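Long-range contacts in [4Fe-4S]-dependent U34-ARNt thiolase (Methanococcus maripaludis, PDB 6SCY), which probably replaces an oxygen of a tRNA uridine with sulfur, using ATP and a bound [4Fe-4S] cluster: residues 175-180 / 239-244; 180-185 / 264-269; 165-170 / 203-208. One frame throughout, in Å; residues are numbered along the deposited sequence.

Contact 3 pairs two parallel strands, 164-167 and 204-206, in the five-stranded sheet of the PP-loop fold, its centre about 5 Å from that of the chain. Helix 171-184 follows strand 164-167 and enters both other contacts: contact 1 sets it against helix 239-254, contact 2 against helix 258-270, the next helix in the chain. Contacts 1 and 2 share Met180, touch each other and have centres about 11 Å apart; each centre lies about 19 Å from that of contact 3. The segments alternate along the sequence, 165-170, 175-185, 203-208, 239-244 and 264-269, so helix 171-184 connects the PP-loop sheet to helices 239-254 and 258-270.

Contact 1 of 3, residues 175-180 / 239-244; sequences AQAVMM and SFRSEV
A Met-aromatic contact between Met180 and Phe240 marks the crossing of helix 171-184 with helix 239-254; the axes of segments 175-180 and 239-244 approach to 9.7 Å, with 108° between their directions. Met180 CG leaves beside the backbone N (chi1 -82°), and a bend at chi3 brings the terminal methyl to the phenyl ring, with Met180 CE 3.6 Å from Phe240 CD2. The sulfur also stands obliquely to that ring, Met180 SD being 5.3 Å from the centroid of Phe240. Arg241 crosses the thioether at about a right angle, and its CG lies 3.8 Å from Met180 SD. Nearer the backbone, Met180 CG meets Val244 CG2 at 3.8 Å. Replacing Met180 by an alanine would probably open a gap between the helices and leave Phe240, Arg241 and Val244 without the chain they share. The other branch of Val244, CG1, packs 3.8 Å from Met179 CB. At one margin, the extended Arg241 chain carries NE to 3.5 Å from Gln176 OE1, a weak hydrogen bond between an amide and a guanidinium whose planes stand 80° apart. Beyond the pair, Phe240 also meets side chains of another protein chain, and Arg241 lies near Asp173, a predicted ATP ligand. The whole is a helix-helix packing built round a Met-aromatic contact, joining helix 171-184 of the PP-loop region to helix 239-254.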
ATOM      1  N   ALA A 175       0.936 -11.155  -0.094  1.00 41.52           N
ATOM      2  CA  ALA A 175       1.619  -9.856  -0.149  1.00 41.06           C
ATOM      3  C   ALA A 175       1.389  -9.147  -1.483  1.00 46.75           C
ATOM      4  O   ALA A 175       1.218  -7.932  -1.503  1.00 46.87           O
ATOM      5  CB  ALA A 175       3.106 -10.037   0.096  1.00 41.50           C
ATOM      6  N   GLN A 176       1.355  -9.918  -2.587  1.00 44.32           N
ATOM      7  CA  GLN A 176       1.141  -9.450  -3.955  1.00 44.60           C
ATOM      8  C   GLN A 176      -0.252  -8.885  -4.138  1.00 50.49           C
ATOM      9  O   GLN A 176      -0.389  -7.787  -4.674  1.00 51.64           O
ATOM     10  CB  GLN A 176       1.356 -10.597  -4.954  1.00 45.88           C
ATOM     11  CG  GLN A 176       2.812 -10.975  -5.144  1.00 58.57           C
ATOM     12  CD  GLN A 176       2.980 -12.377  -5.656  1.00 75.35           C
ATOM     13  OE1 GLN A 176       2.062 -12.979  -6.230  1.00 69.67           O
ATOM     14  NE2 GLN A 176       4.170 -12.927  -5.454  1.00 69.32           N
ATOM     15  N   ALA A 177      -1.287  -9.647  -3.730  1.00 46.83           N
ATOM     16  CA  ALA A 177      -2.692  -9.259  -3.835  1.00 46.79           C
ATOM     17  C   ALA A 177      -2.997  -7.976  -3.057  1.00 49.86           C
ATOM     18  O   ALA A 177      -3.754  -7.133  -3.546  1.00 50.37           O
ATOM     19  CB  ALA A 177      -3.577 -10.396  -3.353  1.00 47.61           C
ATOM     20  N   VAL A 178      -2.378  -7.821  -1.866  1.00 44.69           N
ATOM     21  CA  VAL A 178      -2.517  -6.657  -0.992  1.00 43.59           C
ATOM     22  C   VAL A 178      -1.931  -5.456  -1.731  1.00 49.36           C
ATOM     23  O   VAL A 178      -2.619  -4.450  -1.888  1.00 49.14           O
ATOM     24  CB  VAL A 178      -1.856  -6.900   0.393  1.00 46.24           C
ATOM     25  CG1 VAL A 178      -1.639  -5.598   1.146  1.00 46.21           C
ATOM     26  CG2 VAL A 178      -2.677  -7.864   1.239  1.00 45.70           C
ATOM     27  N   MET A 179      -0.693  -5.599  -2.242  1.00 47.39           N
ATOM     28  CA  MET A 179       0.023  -4.572  -2.998  1.00 47.90           C
ATOM     29  C   MET A 179      -0.732  -4.183  -4.267  1.00 54.12           C
ATOM     30  O   MET A 179      -0.751  -3.003  -4.602  1.00 54.65           O
ATOM     31  CB  MET A 179       1.453  -5.035  -3.326  1.00 50.14           C
ATOM     32  CG  MET A 179       2.420  -3.901  -3.617  1.00 53.75           C
ATOM     33  SD  MET A 179       2.928  -2.950  -2.151  1.00 57.81           S
ATOM     34  CE  MET A 179       4.544  -2.484  -2.648  1.00 54.62           C
ATOM     35  N   MET A 180      -1.365  -5.160  -4.955  1.00 51.82           N
ATOM     36  CA  MET A 180      -2.161  -4.921  -6.166  1.00 52.61           C
ATOM     37  C   MET A 180      -3.358  -4.032  -5.817  1.00 57.17           C
ATOM     38  O   MET A 180      -3.591  -3.033  -6.495  1.00 56.10           O
ATOM     39  CB  MET A 180      -2.631  -6.247  -6.800  1.00 55.29           C
ATOM     40  CG  MET A 180      -1.585  -6.910  -7.675  1.00 59.54           C
ATOM     41  SD  MET A 180      -2.063  -8.546  -8.314  1.00 64.51           S
ATOM     42  CE  MET A 180      -3.100  -8.088  -9.670  1.00 61.45           C
ATOM     43  N   SER A 239       0.206  -9.766 -16.624  1.00103.74           N
ATOM     44  CA  SER A 239       1.574  -9.290 -16.401  1.00101.79           C
ATOM     45  C   SER A 239       1.743  -8.376 -15.183  1.00100.33           C
ATOM     46  O   SER A 239       2.877  -8.181 -14.734  1.00100.16           O
ATOM     47  CB  SER A 239       2.118  -8.622 -17.661  1.00106.41           C
ATOM     48  OG  SER A 239       2.124  -9.525 -18.759  1.00117.91           O
ATOM     49  N   PHE A 240       0.635  -7.818 -14.648  1.00 92.13           N
ATOM     50  CA  PHE A 240       0.669  -6.934 -13.478  1.00 89.50           C
ATOM     51  C   PHE A 240       1.110  -7.658 -12.202  1.00 90.07           C
ATOM     52  O   PHE A 240       1.947  -7.126 -11.467  1.00 89.20           O
ATOM     53  CB  PHE A 240      -0.666  -6.190 -13.284  1.00 90.61           C
ATOM     54  CG  PHE A 240      -0.720  -5.169 -12.169  1.00 91.29           C
ATOM     55  CD1 PHE A 240       0.288  -4.221 -12.022  1.00 93.68           C
ATOM     56  CD2 PHE A 240      -1.807  -5.113 -11.310  1.00 92.48           C
ATOM     57  CE1 PHE A 240       0.231  -3.267 -11.004  1.00 94.12           C
ATOM     58  CE2 PHE A 240      -1.866  -4.151 -10.295  1.00 94.90           C
ATOM     59  CZ  PHE A 240      -0.845  -3.238 -10.148  1.00 92.94           C
ATOM     60  N   ARG A 241       0.580  -8.883 -11.967  1.00 84.42           N
ATOM     61  CA  ARG A 241       0.936  -9.714 -10.811  1.00 83.05           C
ATOM     62  C   ARG A 241       2.415 -10.112 -10.874  1.00 83.92           C
ATOM     63  O   ARG A 241       3.086 -10.083  -9.845  1.00 83.62           O
ATOM     64  CB  ARG A 241       0.020 -10.949 -10.685  1.00 83.63           C
ATOM     65  CG  ARG A 241       0.023 -11.553  -9.277  1.00 93.60           C
ATOM     66  CD  ARG A 241      -0.960 -12.698  -9.119  1.00101.96           C
ATOM     67  NE  ARG A 241      -1.069 -13.127  -7.721  1.00110.61           N
ATOM     68  CZ  ARG A 241      -2.143 -12.951  -6.955  1.00125.44           C
ATOM     69  NH1 ARG A 241      -2.147 -13.368  -5.699  1.00111.19           N
ATOM     70  NH2 ARG A 241      -3.231 -12.371  -7.449  1.00114.90           N
ATOM     71  N   SER A 242       2.935 -10.421 -12.082  1.00 78.36           N
ATOM     72  CA  SER A 242       4.347 -10.753 -12.282  1.00 77.45           C
ATOM     73  C   SER A 242       5.246  -9.514 -12.083  1.00 81.04           C
ATOM     74  O   SER A 242       6.419  -9.664 -11.737  1.00 80.84           O
ATOM     75  CB  SER A 242       4.576 -11.389 -13.651  1.00 80.38           C
ATOM     76  OG  SER A 242       4.264 -10.508 -14.715  1.00 88.13           O
ATOM     77  N   GLU A 243       4.684  -8.293 -12.269  1.00 76.77           N
ATOM     78  CA  GLU A 243       5.391  -7.026 -12.055  1.00 75.73           C
ATOM     79  C   GLU A 243       5.401  -6.724 -10.555  1.00 77.10           C
ATOM     80  O   GLU A 243       6.450  -6.363 -10.018  1.00 76.85           O
ATOM     81  CB  GLU A 243       4.720  -5.881 -12.838  1.00 77.19           C
ATOM     82  CG  GLU A 243       5.598  -4.645 -12.992  1.00 87.35           C
ATOM     83  CD  GLU A 243       4.908  -3.368 -13.439  1.00102.26           C
ATOM     84  OE1 GLU A 243       4.196  -3.394 -14.469  1.00 94.82           O
ATOM     85  OE2 GLU A 243       5.100  -2.331 -12.763  1.00 90.34           O
ATOM     86  N   VAL A 244       4.228  -6.897  -9.888  1.00 71.79           N
ATOM     87  CA  VAL A 244       4.018  -6.692  -8.446  1.00 70.78           C
ATOM     88  C   VAL A 244       4.865  -7.670  -7.631  1.00 74.06           C
ATOM     89  O   VAL A 244       5.446  -7.264  -6.626  1.00 73.56           O
ATOM     90  CB  VAL A 244       2.516  -6.726  -8.060  1.00 74.52           C
ATOM     91  CG1 VAL A 244       2.310  -6.895  -6.557  1.00 73.98           C
ATOM     92  CG2 VAL A 244       1.803  -5.476  -8.551  1.00 74.15           C
TER

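Contact 2 of 3, residues 180-185 / 264-269; sequences MNYIEG and RGYERL
Tyr182 and Tyr266 supply most of the buried surface where helices 171-184 and 258-270 face each other, their segment axes no closer than 12.8 Å, so long side chains must span the interval. The ring of Tyr182 reaches across to the edge of Tyr266, its CE1 lying in the plane of that ring and 3.8 Å from Tyr266 CD1. Relative to the Tyr182 ring, Tyr266 CD1 lies obliquely. The Tyr182 hydroxyl continues past the ring to the neighbouring backbone, with Tyr182 OH 3.7 Å from Tyr266 CA, and passes Leu269 CD1 at 4.1 Å. No hydrogen bond joins the two segments. Helix 171-184 ends here in a Schellman motif, with Gly185 as the C-prime residue at positive phi; Asp186 N pairs with Asn181 O and Gly185 N, weakly, with Tyr182 O. Asn181, just ahead of this end, puts OD1 at the edge of the Tyr266 ring, 3.6 Å from Tyr266 CE1. A chi1 of 171°, which sets CG opposite the backbone N, carries OD1 to that edge, with the amide plane 89° from that of the ring. Leu190 of helix 188-192 packs on Asn181, Tyr266 and Leu269, while Tyr182 stacks with an aromatic side chain of another protein chain.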
ATOM      1  N   MET A 180      -1.365  -5.160  -4.955  1.00 51.82           N
ATOM      2  CA  MET A 180      -2.161  -4.921  -6.166  1.00 52.61           C
ATOM      3  C   MET A 180      -3.358  -4.032  -5.817  1.00 57.17           C
ATOM      4  O   MET A 180      -3.591  -3.033  -6.495  1.00 56.10           O
ATOM      5  CB  MET A 180      -2.631  -6.247  -6.800  1.00 55.29           C
ATOM      6  CG  MET A 180      -1.585  -6.910  -7.675  1.00 59.54           C
ATOM      7  SD  MET A 180      -2.063  -8.546  -8.314  1.00 64.51           S
ATOM      8  CE  MET A 180      -3.100  -8.088  -9.670  1.00 61.45           C
ATOM      9  N   ASN A 181      -4.064  -4.368  -4.711  1.00 54.70           N
ATOM     10  CA  ASN A 181      -5.219  -3.639  -4.176  1.00 54.95           C
ATOM     11  C   ASN A 181      -4.808  -2.216  -3.750  1.00 58.47           C
ATOM     12  O   ASN A 181      -5.622  -1.294  -3.822  1.00 59.08           O
ATOM     13  CB  ASN A 181      -5.838  -4.428  -3.005  1.00 58.02           C
ATOM     14  CG  ASN A 181      -6.902  -3.706  -2.207  1.00 90.08           C
ATOM     15  OD1 ASN A 181      -6.625  -3.087  -1.176  1.00 86.02           O
ATOM     16  ND2 ASN A 181      -8.148  -3.779  -2.658  1.00 83.21           N
ATOM     17  N   TYR A 182      -3.542  -2.045  -3.328  1.00 53.02           N
ATOM     18  CA  TYR A 182      -2.966  -0.766  -2.922  1.00 51.30           C
ATOM     19  C   TYR A 182      -2.678   0.092  -4.162  1.00 55.29           C
ATOM     20  O   TYR A 182      -3.137   1.233  -4.213  1.00 53.63           O
ATOM     21  CB  TYR A 182      -1.671  -0.992  -2.111  1.00 51.30           C
ATOM     22  CG  TYR A 182      -1.824  -1.388  -0.652  1.00 51.68           C
ATOM     23  CD1 TYR A 182      -3.067  -1.363  -0.022  1.00 52.81           C
ATOM     24  CD2 TYR A 182      -0.720  -1.745   0.110  1.00 52.73           C
ATOM     25  CE1 TYR A 182      -3.205  -1.697   1.325  1.00 52.22           C
ATOM     26  CE2 TYR A 182      -0.840  -2.057   1.462  1.00 53.69           C
ATOM     27  CZ  TYR A 182      -2.084  -2.038   2.065  1.00 59.49           C
ATOM     28  OH  TYR A 182      -2.185  -2.350   3.397  1.00 59.75           O
ATOM     29  N   ILE A 183      -1.939  -0.465  -5.164  1.00 53.95           N
ATOM     30  CA  ILE A 183      -1.562   0.211  -6.422  1.00 54.80           C
ATOM     31  C   ILE A 183      -2.810   0.592  -7.254  1.00 64.82           C
ATOM     32  O   ILE A 183      -2.839   1.674  -7.847  1.00 64.24           O
ATOM     33  CB  ILE A 183      -0.500  -0.596  -7.247  1.00 56.65           C
ATOM     34  CG1 ILE A 183       0.793  -0.820  -6.437  1.00 55.84           C
ATOM     35  CG2 ILE A 183      -0.171   0.096  -8.580  1.00 56.83           C
ATOM     36  CD1 ILE A 183       1.590  -2.032  -6.819  1.00 56.76           C
ATOM     37  N   GLU A 184      -3.837  -0.284  -7.274  1.00 65.81           N
ATOM     38  CA  GLU A 184      -5.090  -0.027  -7.989  1.00 67.61           C
ATOM     39  C   GLU A 184      -5.966   0.962  -7.226  1.00 75.80           C
ATOM     40  O   GLU A 184      -6.786   1.646  -7.832  1.00 75.44           O
ATOM     41  CB  GLU A 184      -5.859  -1.330  -8.257  1.00 69.20           C
ATOM     42  CG  GLU A 184      -5.242  -2.189  -9.348  1.00 82.48           C
ATOM     43  CD  GLU A 184      -5.748  -3.617  -9.458  1.00115.83           C
ATOM     44  OE1 GLU A 184      -6.351  -4.130  -8.487  1.00116.08           O
ATOM     45  OE2 GLU A 184      -5.523  -4.231 -10.527  1.00116.64           O
ATOM     46  N   GLY A 185      -5.782   1.029  -5.914  1.00 76.50           N
ATOM     47  CA  GLY A 185      -6.535   1.925  -5.045  1.00 78.68           C
ATOM     48  C   GLY A 185      -7.954   1.467  -4.793  1.00 88.54           C
ATOM     49  O   GLY A 185      -8.836   2.293  -4.547  1.00 87.97           O
ATOM     50  N   ARG A 264       0.600  -7.802   7.426  1.00 55.12           N
ATOM     51  CA  ARG A 264       0.198  -7.434   8.790  1.00 56.83           C
ATOM     52  C   ARG A 264      -0.433  -6.035   8.813  1.00 63.72           C
ATOM     53  O   ARG A 264      -1.332  -5.780   9.622  1.00 64.12           O
ATOM     54  CB  ARG A 264       1.378  -7.516   9.773  1.00 59.12           C
ATOM     55  CG  ARG A 264       0.930  -7.806  11.206  1.00 76.07           C
ATOM     56  CD  ARG A 264       1.887  -7.234  12.251  1.00 94.38           C
ATOM     57  NE  ARG A 264       1.256  -7.096  13.571  1.00105.25           N
ATOM     58  CZ  ARG A 264       1.383  -7.971  14.563  1.00123.71           C
ATOM     59  NH1 ARG A 264       2.124  -9.062  14.409  1.00111.23           N
ATOM     60  NH2 ARG A 264       0.772  -7.759  15.722  1.00114.56           N
ATOM     61  N   GLY A 265       0.029  -5.175   7.900  1.00 61.02           N
ATOM     62  CA  GLY A 265      -0.450  -3.814   7.715  1.00 60.99           C
ATOM     63  C   GLY A 265      -1.853  -3.776   7.159  1.00 65.21           C
ATOM     64  O   GLY A 265      -2.610  -2.858   7.468  1.00 64.94           O
ATOM     65  N   TYR A 266      -2.210  -4.777   6.345  1.00 62.52           N
ATOM     66  CA  TYR A 266      -3.537  -4.912   5.747  1.00 63.29           C
ATOM     67  C   TYR A 266      -4.507  -5.550   6.744  1.00 69.25           C
ATOM     68  O   TYR A 266      -5.700  -5.245   6.716  1.00 68.78           O
ATOM     69  CB  TYR A 266      -3.450  -5.761   4.473  1.00 64.52           C
ATOM     70  CG  TYR A 266      -4.713  -5.772   3.645  1.00 66.53           C
ATOM     71  CD1 TYR A 266      -4.944  -4.799   2.679  1.00 68.51           C
ATOM     72  CD2 TYR A 266      -5.649  -6.795   3.778  1.00 67.70           C
ATOM     73  CE1 TYR A 266      -6.084  -4.826   1.882  1.00 69.83           C
ATOM     74  CE2 TYR A 266      -6.800  -6.828   2.995  1.00 69.00           C
ATOM     75  CZ  TYR A 266      -7.012  -5.841   2.048  1.00 79.47           C
ATOM     76  OH  TYR A 266      -8.136  -5.871   1.259  1.00 84.33           O
ATOM     77  N   GLU A 267      -3.992  -6.459   7.596  1.00 67.26           N
ATOM     78  CA  GLU A 267      -4.758  -7.161   8.628  1.00 67.84           C
ATOM     79  C   GLU A 267      -5.266  -6.156   9.666  1.00 74.47           C
ATOM     80  O   GLU A 267      -6.455  -6.158   9.981  1.00 74.03           O
ATOM     81  CB  GLU A 267      -3.906  -8.267   9.272  1.00 69.10           C
ATOM     82  CG  GLU A 267      -3.654  -9.443   8.338  1.00 78.08           C
ATOM     83  CD  GLU A 267      -2.721 -10.551   8.789  1.00 95.26           C
ATOM     84  OE1 GLU A 267      -2.092 -10.423   9.866  1.00 93.14           O
ATOM     85  OE2 GLU A 267      -2.616 -11.557   8.049  1.00 83.14           O
ATOM     86  N   ARG A 268      -4.366  -5.265  10.140  1.00 73.41           N
ATOM     87  CA  ARG A 268      -4.624  -4.161  11.073  1.00 74.60           C
ATOM     88  C   ARG A 268      -5.577  -3.103  10.461  1.00 81.66           C
ATOM     89  O   ARG A 268      -6.325  -2.454  11.192  1.00 81.21           O
ATOM     90  CB  ARG A 268      -3.297  -3.479  11.427  1.00 75.89           C
ATOM     91  CG  ARG A 268      -2.735  -3.812  12.805  1.00 90.74           C
ATOM     92  CD  ARG A 268      -1.663  -2.809  13.222  1.00101.74           C
ATOM     93  NE  ARG A 268      -2.235  -1.501  13.554  1.00109.83           N
ATOM     94  CZ  ARG A 268      -2.474  -1.069  14.788  1.00122.24           C
ATOM     95  NH1 ARG A 268      -2.161  -1.822  15.837  1.00108.48           N
ATOM     96  NH2 ARG A 268      -3.011   0.127  14.985  1.00107.62           N
ATOM     97  N   LEU A 269      -5.504  -2.904   9.128  1.00 80.73           N
ATOM     98  CA  LEU A 269      -6.314  -1.966   8.347  1.00 81.39           C
ATOM     99  C   LEU A 269      -7.752  -2.472   8.272  1.00 88.98           C
ATOM    100  O   LEU A 269      -8.676  -1.706   8.540  1.00 89.31           O
ATOM    101  CB  LEU A 269      -5.718  -1.848   6.930  1.00 81.17           C
ATOM    102  CG  LEU A 269      -6.131  -0.662   6.071  1.00 85.67           C
ATOM    103  CD1 LEU A 269      -4.933  -0.092   5.338  1.00 85.85           C
ATOM    104  CD2 LEU A 269      -7.204  -1.060   5.064  1.00 88.08           C
TER

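Contact 3 of 3, residues 165-170 / 203-208; sequences LAIGHN and VKRIKP. With SO4 (sulfate ion), chain B.
Ile167 lays CG1 over one face of the Arg205 guanidinium, 3.5 Å above its plane and offset toward the rim. Its CG2 sits over a face of the His169 ring in the same offset way, so the two branches divide between two flat groups; chi1 of -44° places CG1 beside the backbone N and CG2 anti to it. The ring and guanidinium planes are 33° apart, and both groups turn N-H toward one sulfate oxygen. Arg205 NH1 lies 3.5 Å from sulfate O3, which is at the guanidinium edge, in plane; the N-H...O angle is 158°, but the bond is weak. His169 NE2 is 3.2 Å from the same O3, again weakly bonded. At the ND1 part of the ring edge, Lys207 runs alongside, its CE 3.5 Å from His169 ND1 and near the ring plane. Leu165 lies beside the extended Arg205 chain, with CD2 3.8 Å from Arg205 CG.

The backbones form a parallel pair, Leu165 opposite Arg205 and Ala166 opposite Ile206. Three backbone hydrogen bonds, Leu165 N to Lys204 O, Ile206 N to Leu165 O and Ile167 N to Ile206 O, each 2.8 Å, hold the pair. Ala166 also hydrogen-bonds to strand 51-55 and, with Pro208, packs on helix 60-75.

After the strand, Gly168, a predicted ATP ligand, centres an inverse gamma turn, and Asn170 N-caps the following helix. Arg205 also forms a salt bridge with a second sulfate. The sulfates probably come from the crystallisation liquor, yet their grouping with Arg205 and His169, and more weakly Lys207, beside predicted ATP residues is consistent with a surface suited to anionic groups such as phosphates.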
ATOM      1  N   LEU A 165     -13.016 -24.168   4.356  1.00 50.00           N
ATOM      2  CA  LEU A 165     -12.519 -24.366   3.000  1.00 49.28           C
ATOM      3  C   LEU A 165     -11.060 -23.886   3.002  1.00 52.96           C
ATOM      4  O   LEU A 165     -10.805 -22.687   3.111  1.00 53.12           O
ATOM      5  CB  LEU A 165     -13.389 -23.612   1.969  1.00 49.07           C
ATOM      6  CG  LEU A 165     -12.894 -23.532   0.516  1.00 53.31           C
ATOM      7  CD1 LEU A 165     -13.054 -24.851  -0.219  1.00 52.73           C
ATOM      8  CD2 LEU A 165     -13.639 -22.457  -0.238  1.00 57.56           C
ATOM      9  N   ALA A 166     -10.110 -24.834   2.959  1.00 48.13           N
ATOM     10  CA  ALA A 166      -8.684 -24.534   2.972  1.00 47.16           C
ATOM     11  C   ALA A 166      -8.163 -24.206   1.572  1.00 51.31           C
ATOM     12  O   ALA A 166      -8.398 -24.967   0.636  1.00 51.42           O
ATOM     13  CB  ALA A 166      -7.912 -25.684   3.588  1.00 47.71           C
ATOM     14  N   ILE A 167      -7.502 -23.040   1.425  1.00 47.74           N
ATOM     15  CA  ILE A 167      -6.926 -22.537   0.168  1.00 47.32           C
ATOM     16  C   ILE A 167      -5.406 -22.393   0.342  1.00 52.32           C
ATOM     17  O   ILE A 167      -4.949 -21.862   1.353  1.00 52.16           O
ATOM     18  CB  ILE A 167      -7.612 -21.213  -0.322  1.00 49.80           C
ATOM     19  CG1 ILE A 167      -9.158 -21.245  -0.212  1.00 49.49           C
ATOM     20  CG2 ILE A 167      -7.175 -20.828  -1.734  1.00 50.46           C
ATOM     21  CD1 ILE A 167      -9.886 -22.180  -1.140  1.00 53.75           C
ATOM     22  N   GLY A 168      -4.652 -22.884  -0.639  1.00 50.22           N
ATOM     23  CA  GLY A 168      -3.192 -22.883  -0.631  1.00 51.07           C
ATOM     24  C   GLY A 168      -2.500 -21.581  -0.998  1.00 56.11           C
ATOM     25  O   GLY A 168      -1.573 -21.587  -1.815  1.00 56.21           O
ATOM     26  N   HIS A 169      -2.919 -20.459  -0.382  1.00 52.31           N
ATOM     27  CA  HIS A 169      -2.290 -19.161  -0.640  1.00 51.76           C
ATOM     28  C   HIS A 169      -1.106 -19.027   0.285  1.00 57.14           C
ATOM     29  O   HIS A 169      -1.247 -19.275   1.489  1.00 58.32           O
ATOM     30  CB  HIS A 169      -3.271 -17.992  -0.427  1.00 51.99           C
ATOM     31  CG  HIS A 169      -4.372 -17.892  -1.442  1.00 54.90           C
ATOM     32  ND1 HIS A 169      -5.618 -17.392  -1.103  1.00 56.38           N
ATOM     33  CD2 HIS A 169      -4.373 -18.205  -2.758  1.00 56.25           C
ATOM     34  CE1 HIS A 169      -6.330 -17.420  -2.215  1.00 55.66           C
ATOM     35  NE2 HIS A 169      -5.625 -17.907  -3.234  1.00 56.06           N
ATOM     36  N   ASN A 170       0.074 -18.689  -0.271  1.00 52.16           N
ATOM     37  CA  ASN A 170       1.287 -18.535   0.530  1.00 50.70           C
ATOM     38  C   ASN A 170       1.555 -17.053   0.834  1.00 53.42           C
ATOM     39  O   ASN A 170       0.809 -16.201   0.354  1.00 52.33           O
ATOM     40  CB  ASN A 170       2.477 -19.271  -0.108  1.00 48.46           C
ATOM     41  CG  ASN A 170       2.997 -18.707  -1.404  1.00 69.13           C
ATOM     42  OD1 ASN A 170       3.326 -17.532  -1.523  1.00 63.85           O
ATOM     43  ND2 ASN A 170       3.116 -19.542  -2.408  1.00 62.57           N
ATOM     44  N   VAL A 203     -19.139 -21.005   3.745  1.00 86.57           N
ATOM     45  CA  VAL A 203     -18.121 -21.794   4.450  1.00 84.11           C
ATOM     46  C   VAL A 203     -16.878 -20.905   4.565  1.00 83.50           C
ATOM     47  O   VAL A 203     -16.514 -20.240   3.593  1.00 83.54           O
ATOM     48  CB  VAL A 203     -17.832 -23.146   3.729  1.00 87.60           C
ATOM     49  CG1 VAL A 203     -16.782 -23.968   4.465  1.00 87.17           C
ATOM     50  CG2 VAL A 203     -19.107 -23.963   3.557  1.00 87.58           C
ATOM     51  N   LYS A 204     -16.252 -20.874   5.755  1.00 75.91           N
ATOM     52  CA  LYS A 204     -15.089 -20.036   6.052  1.00 73.54           C
ATOM     53  C   LYS A 204     -13.840 -20.444   5.279  1.00 73.03           C
ATOM     54  O   LYS A 204     -13.408 -21.596   5.356  1.00 72.74           O
ATOM     55  CB  LYS A 204     -14.812 -20.010   7.567  1.00 75.46           C
ATOM     56  CG  LYS A 204     -14.264 -18.681   8.075  1.00 83.33           C
ATOM     57  CD  LYS A 204     -12.753 -18.686   8.267  1.00 88.53           C
ATOM     58  CE  LYS A 204     -12.297 -17.425   8.960  1.00 96.74           C
ATOM     59  NZ  LYS A 204     -10.865 -17.503   9.351  1.00105.60           N
ATOM     60  N   ARG A 205     -13.272 -19.486   4.532  1.00 65.98           N
ATOM     61  CA  ARG A 205     -12.058 -19.670   3.743  1.00 64.25           C
ATOM     62  C   ARG A 205     -10.827 -19.532   4.639  1.00 64.28           C
ATOM     63  O   ARG A 205     -10.557 -18.447   5.158  1.00 64.55           O
ATOM     64  CB  ARG A 205     -12.000 -18.651   2.594  1.00 64.86           C
ATOM     65  CG  ARG A 205     -12.282 -19.232   1.220  1.00 73.03           C
ATOM     66  CD  ARG A 205     -12.282 -18.144   0.160  1.00 77.09           C
ATOM     67  NE  ARG A 205     -12.425 -18.697  -1.185  1.00 81.24           N
ATOM     68  CZ  ARG A 205     -11.440 -18.780  -2.072  1.00 97.07           C
ATOM     69  NH1 ARG A 205     -10.232 -18.318  -1.778  1.00 82.32           N
ATOM     70  NH2 ARG A 205     -11.664 -19.297  -3.269  1.00 89.83           N
ATOM     71  N   ILE A 206     -10.108 -20.640   4.855  1.00 57.02           N
ATOM     72  CA  ILE A 206      -8.886 -20.674   5.668  1.00 54.99           C
ATOM     73  C   ILE A 206      -7.668 -20.851   4.752  1.00 55.85           C
ATOM     74  O   ILE A 206      -7.773 -21.527   3.732  1.00 55.58           O
ATOM     75  CB  ILE A 206      -8.928 -21.707   6.843  1.00 57.73           C
ATOM     76  CG1 ILE A 206      -9.289 -23.136   6.364  1.00 58.25           C
ATOM     77  CG2 ILE A 206      -9.880 -21.238   7.936  1.00 57.84           C
ATOM     78  CD1 ILE A 206      -8.706 -24.300   7.170  1.00 61.40           C
ATOM     79  N   LYS A 207      -6.537 -20.209   5.080  1.00 49.57           N
ATOM     80  CA  LYS A 207      -5.299 -20.311   4.298  1.00 47.79           C
ATOM     81  C   LYS A 207      -4.185 -20.781   5.232  1.00 50.29           C
ATOM     82  O   LYS A 207      -3.595 -19.957   5.938  1.00 50.95           O
ATOM     83  CB  LYS A 207      -4.934 -18.978   3.621  1.00 49.28           C
ATOM     84  CG  LYS A 207      -5.828 -18.619   2.451  1.00 58.48           C
ATOM     85  CD  LYS A 207      -6.158 -17.136   2.448  1.00 65.23           C
ATOM     86  CE  LYS A 207      -7.509 -16.863   1.837  1.00 74.73           C
ATOM     87  NZ  LYS A 207      -8.626 -17.401   2.667  1.00 82.50           N
ATOM     88  N   PRO A 208      -3.919 -22.104   5.317  1.00 43.86           N
ATOM     89  CA  PRO A 208      -2.870 -22.571   6.234  1.00 42.37           C
ATOM     90  C   PRO A 208      -1.483 -22.048   5.877  1.00 43.56           C
ATOM     91  O   PRO A 208      -0.713 -21.744   6.773  1.00 43.32           O
ATOM     92  CB  PRO A 208      -2.961 -24.100   6.135  1.00 44.29           C
ATOM     93  CG  PRO A 208      -4.304 -24.382   5.523  1.00 48.86           C
ATOM     94  CD  PRO A 208      -4.538 -23.235   4.599  1.00 44.74           C
TER
HETATM   95  S   SO4 B 425      -8.478 -19.434  -5.771  1.00138.84           S
HETATM   96  O1  SO4 B 425      -8.715 -20.742  -5.161  1.00138.31           O
HETATM   97  O2  SO4 B 425      -7.232 -19.466  -6.540  1.00138.75           O
HETATM   98  O3  SO4 B 425      -8.380 -18.414  -4.730  1.00138.99           O
HETATM   99  O4  SO4 B 425      -9.592 -19.110  -6.658  1.00139.49           O